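H subunit of photosynthetic reaction center complex (Rhodopseudomonas palustris, PDB 6Z5S) caps the cytoplasmic side of the photosynthetic reaction centre core, probably stabilising it and assisting electron transfer between its quinones and proton uptake to the secondary quinone. Local coordinates at residues T162-W167 / R186-L191. Numbering follows the deposited sequence.
Sequences TVTEVW and RKRVLL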
loop_
_atom_site.group_PDB
_atom_site.type_symbol
_atom_site.label_atom_id
_atom_site.label_comp_id
_atom_site.label_asym_id
_atom_site.label_seq_id
_atom_site.Cartn_x
_atom_site.Cartn_y
_atom_site.Cartn_z
ATOM N N THR D 162 -9.421 -44.277 -6.886
ATOM C CA THR D 162 -10.204 -43.981 -5.693
ATOM C C THR D 162 -9.343 -43.271 -4.661
ATOM O O THR D 162 -8.207 -43.672 -4.408
ATOM C CB THR D 162 -10.804 -45.254 -5.073
ATOM O OG1 THR D 162 -9.758 -46.178 -4.754
ATOM C CG2 THR D 162 -11.788 -45.908 -6.026
ATOM N N VAL D 163 -9.893 -42.219 -4.060
ATOM C CA VAL D 163 -9.169 -41.483 -3.031
ATOM C C VAL D 163 -9.071 -42.344 -1.780
ATOM O O VAL D 163 -10.086 -42.754 -1.208
ATOM C CB VAL D 163 -9.842 -40.142 -2.734
ATOM C CG1 VAL D 163 -9.094 -39.414 -1.643
ATOM C CG2 VAL D 163 -9.882 -39.299 -3.983
ATOM N N THR D 164 -7.844 -42.610 -1.348
ATOM C CA THR D 164 -7.548 -43.502 -0.237
ATOM C C THR D 164 -7.144 -42.766 1.030
ATOM O O THR D 164 -7.562 -43.152 2.125
ATOM C CB THR D 164 -6.433 -44.469 -0.642
ATOM O OG1 THR D 164 -6.951 -45.428 -1.568
ATOM C CG2 THR D 164 -5.867 -45.189 0.567
ATOM N N GLU D 165 -6.351 -41.707 0.913
ATOM C CA GLU D 165 -5.846 -41.015 2.087
ATOM C C GLU D 165 -5.615 -39.553 1.748
ATOM O O GLU D 165 -5.336 -39.203 0.601
ATOM C CB GLU D 165 -4.553 -41.659 2.592
ATOM C CG GLU D 165 -4.099 -41.173 3.954
ATOM C CD GLU D 165 -5.087 -41.507 5.051
ATOM O OE1 GLU D 165 -5.867 -42.469 4.888
ATOM O OE2 GLU D 165 -5.082 -40.809 6.085
ATOM N N VAL D 166 -5.739 -38.705 2.760
ATOM C CA VAL D 166 -5.507 -37.275 2.630
ATOM C C VAL D 166 -4.174 -36.959 3.288
ATOM O O VAL D 166 -3.982 -37.231 4.478
ATOM C CB VAL D 166 -6.642 -36.460 3.265
ATOM C CG1 VAL D 166 -6.326 -34.982 3.210
ATOM C CG2 VAL D 166 -7.943 -36.753 2.556
ATOM N N TRP D 167 -3.251 -36.399 2.517
ATOM C CA TRP D 167 -1.963 -35.977 3.041
ATOM C C TRP D 167 -2.061 -34.532 3.497
ATOM O O TRP D 167 -2.576 -33.679 2.770
ATOM C CB TRP D 167 -0.872 -36.121 1.985
ATOM C CG TRP D 167 -0.527 -37.525 1.665
ATOM C CD1 TRP D 167 -1.384 -38.519 1.315
ATOM C CD2 TRP D 167 0.777 -38.098 1.654
ATOM N NE1 TRP D 167 -0.696 -39.680 1.091
ATOM C CE2 TRP D 167 0.637 -39.447 1.291
ATOM C CE3 TRP D 167 2.052 -37.603 1.921
ATOM C CZ2 TRP D 167 1.719 -40.302 1.184
ATOM C CZ3 TRP D 167 3.122 -38.452 1.816
ATOM C CH2 TRP D 167 2.954 -39.787 1.449
ATOM N N ARG D 186 -3.145 -51.600 -8.486
ATOM C CA ARG D 186 -2.726 -51.593 -7.089
ATOM C C ARG D 186 -1.486 -50.724 -6.896
ATOM O O ARG D 186 -0.410 -51.184 -6.513
ATOM C CB ARG D 186 -2.502 -53.015 -6.574
ATOM C CG ARG D 186 -3.768 -53.855 -6.537
ATOM C CD ARG D 186 -4.687 -53.468 -5.383
ATOM N NE ARG D 186 -5.456 -52.256 -5.663
ATOM C CZ ARG D 186 -6.522 -52.206 -6.457
ATOM N NH1 ARG D 186 -6.959 -53.304 -7.059
ATOM N NH2 ARG D 186 -7.154 -51.057 -6.651
ATOM N N LYS D 187 -1.664 -49.439 -7.183
ATOM C CA LYS D 187 -0.607 -48.454 -7.040
ATOM C C LYS D 187 -1.216 -47.165 -6.521
ATOM O O LYS D 187 -2.325 -46.792 -6.912
ATOM C CB LYS D 187 0.110 -48.209 -8.369
ATOM C CG LYS D 187 1.226 -47.188 -8.292
ATOM C CD LYS D 187 1.815 -46.921 -9.661
ATOM C CE LYS D 187 0.737 -46.530 -10.652
ATOM N NZ LYS D 187 1.313 -46.192 -11.977
ATOM N N ARG D 188 -0.491 -46.495 -5.636
ATOM C CA ARG D 188 -0.955 -45.269 -5.006
ATOM C C ARG D 188 -0.138 -44.097 -5.522
ATOM O O ARG D 188 1.095 -44.128 -5.484
ATOM C CB ARG D 188 -0.847 -45.371 -3.486
ATOM C CG ARG D 188 -1.666 -46.498 -2.907
ATOM C CD ARG D 188 -1.551 -46.546 -1.401
ATOM N NE ARG D 188 -2.657 -47.291 -0.808
ATOM C CZ ARG D 188 -2.862 -47.413 0.497
ATOM N NH1 ARG D 188 -2.031 -46.841 1.357
ATOM N NH2 ARG D 188 -3.896 -48.108 0.944
ATOM N N VAL D 189 -0.827 -43.072 -6.007
ATOM C CA VAL D 189 -0.182 -41.878 -6.533
ATOM C C VAL D 189 -0.767 -40.654 -5.848
ATOM O O VAL D 189 -1.926 -40.646 -5.427
ATOM C CB VAL D 189 -0.338 -41.770 -8.062
ATOM C CG1 VAL D 189 0.430 -42.879 -8.739
ATOM C CG2 VAL D 189 -1.796 -41.823 -8.440
ATOM N N LEU D 190 0.040 -39.612 -5.737
ATOM C CA LEU D 190 -0.407 -38.396 -5.084
ATOM C C LEU D 190 -1.091 -37.475 -6.081
ATOM O O LEU D 190 -0.792 -37.483 -7.276
ATOM C CB LEU D 190 0.764 -37.675 -4.424
ATOM C CG LEU D 190 1.253 -38.324 -3.132
ATOM C CD1 LEU D 190 2.421 -37.557 -2.572
ATOM C CD2 LEU D 190 0.130 -38.392 -2.124
ATOM N N LEU D 191 -2.030 -36.687 -5.577
ATOM C CA LEU D 191 -2.750 -35.703 -6.379
ATOM C C LEU D 191 -2.779 -34.396 -5.607
ATOM O O LEU D 191 -3.383 -34.344 -4.517
ATOM C CB LEU D 191 -4.161 -36.192 -6.684
ATOM C CG LEU D 191 -5.192 -35.148 -7.084
ATOM C CD1 LEU D 191 -4.787 -34.471 -8.367
ATOM C CD2 LEU D 191 -6.539 -35.800 -7.226
#
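Leu190 lays one methyl over the indole of Trp167: its CD2 sits 3.6 Å from the centroid of the five-membered ring and 10° off the ring normal, a CH-pi contact made on the face. The same methyl is 3.6 Å from both NE1 and CE2 of Trp167, so it rests on the pyrrole half rather than on the outer benzo ring. Further along the strands, Thr164 CG2 meets the flat of the Arg188 guanidinium, 3.5 Å from NH2 and 3.7 Å from CZ of that arginine. The methyl lies toward the NH2 side of the group, and the two side chains cross at about a right angle. Thr164 places CG2 there by holding it anti to the backbone N while OG1 turns beside that nitrogen (chi1 -73°). From the other strand Arg188 reaches across with its chain extended from CG to NE. No hydrogen bond links the two segments; they meet through side chains alone, with CA atoms of Thr164 and Arg188 8.3 Å apart. Acidic residues of strand 174-182 weakly support the indole and the guanidinium: Glu179 OE1 accepts a weak hydrogen bond from Trp167 NE1, and Glu181 OE1 forms a long, weak ion pair with Arg188 NE. That strand runs between the two segments in the antiparallel sheet of the PRC-barrel domain, and the contact bridges it on one face. A beta bulge at Thr164 and Glu165, both backbone-bonded to Glu179, brings Thr164 and Trp167 onto that face. Strand 129-131 flanks 161-169 and touches the indole through Ile129 and Pro131, while helix 229-245 packs Ile235 against Leu190.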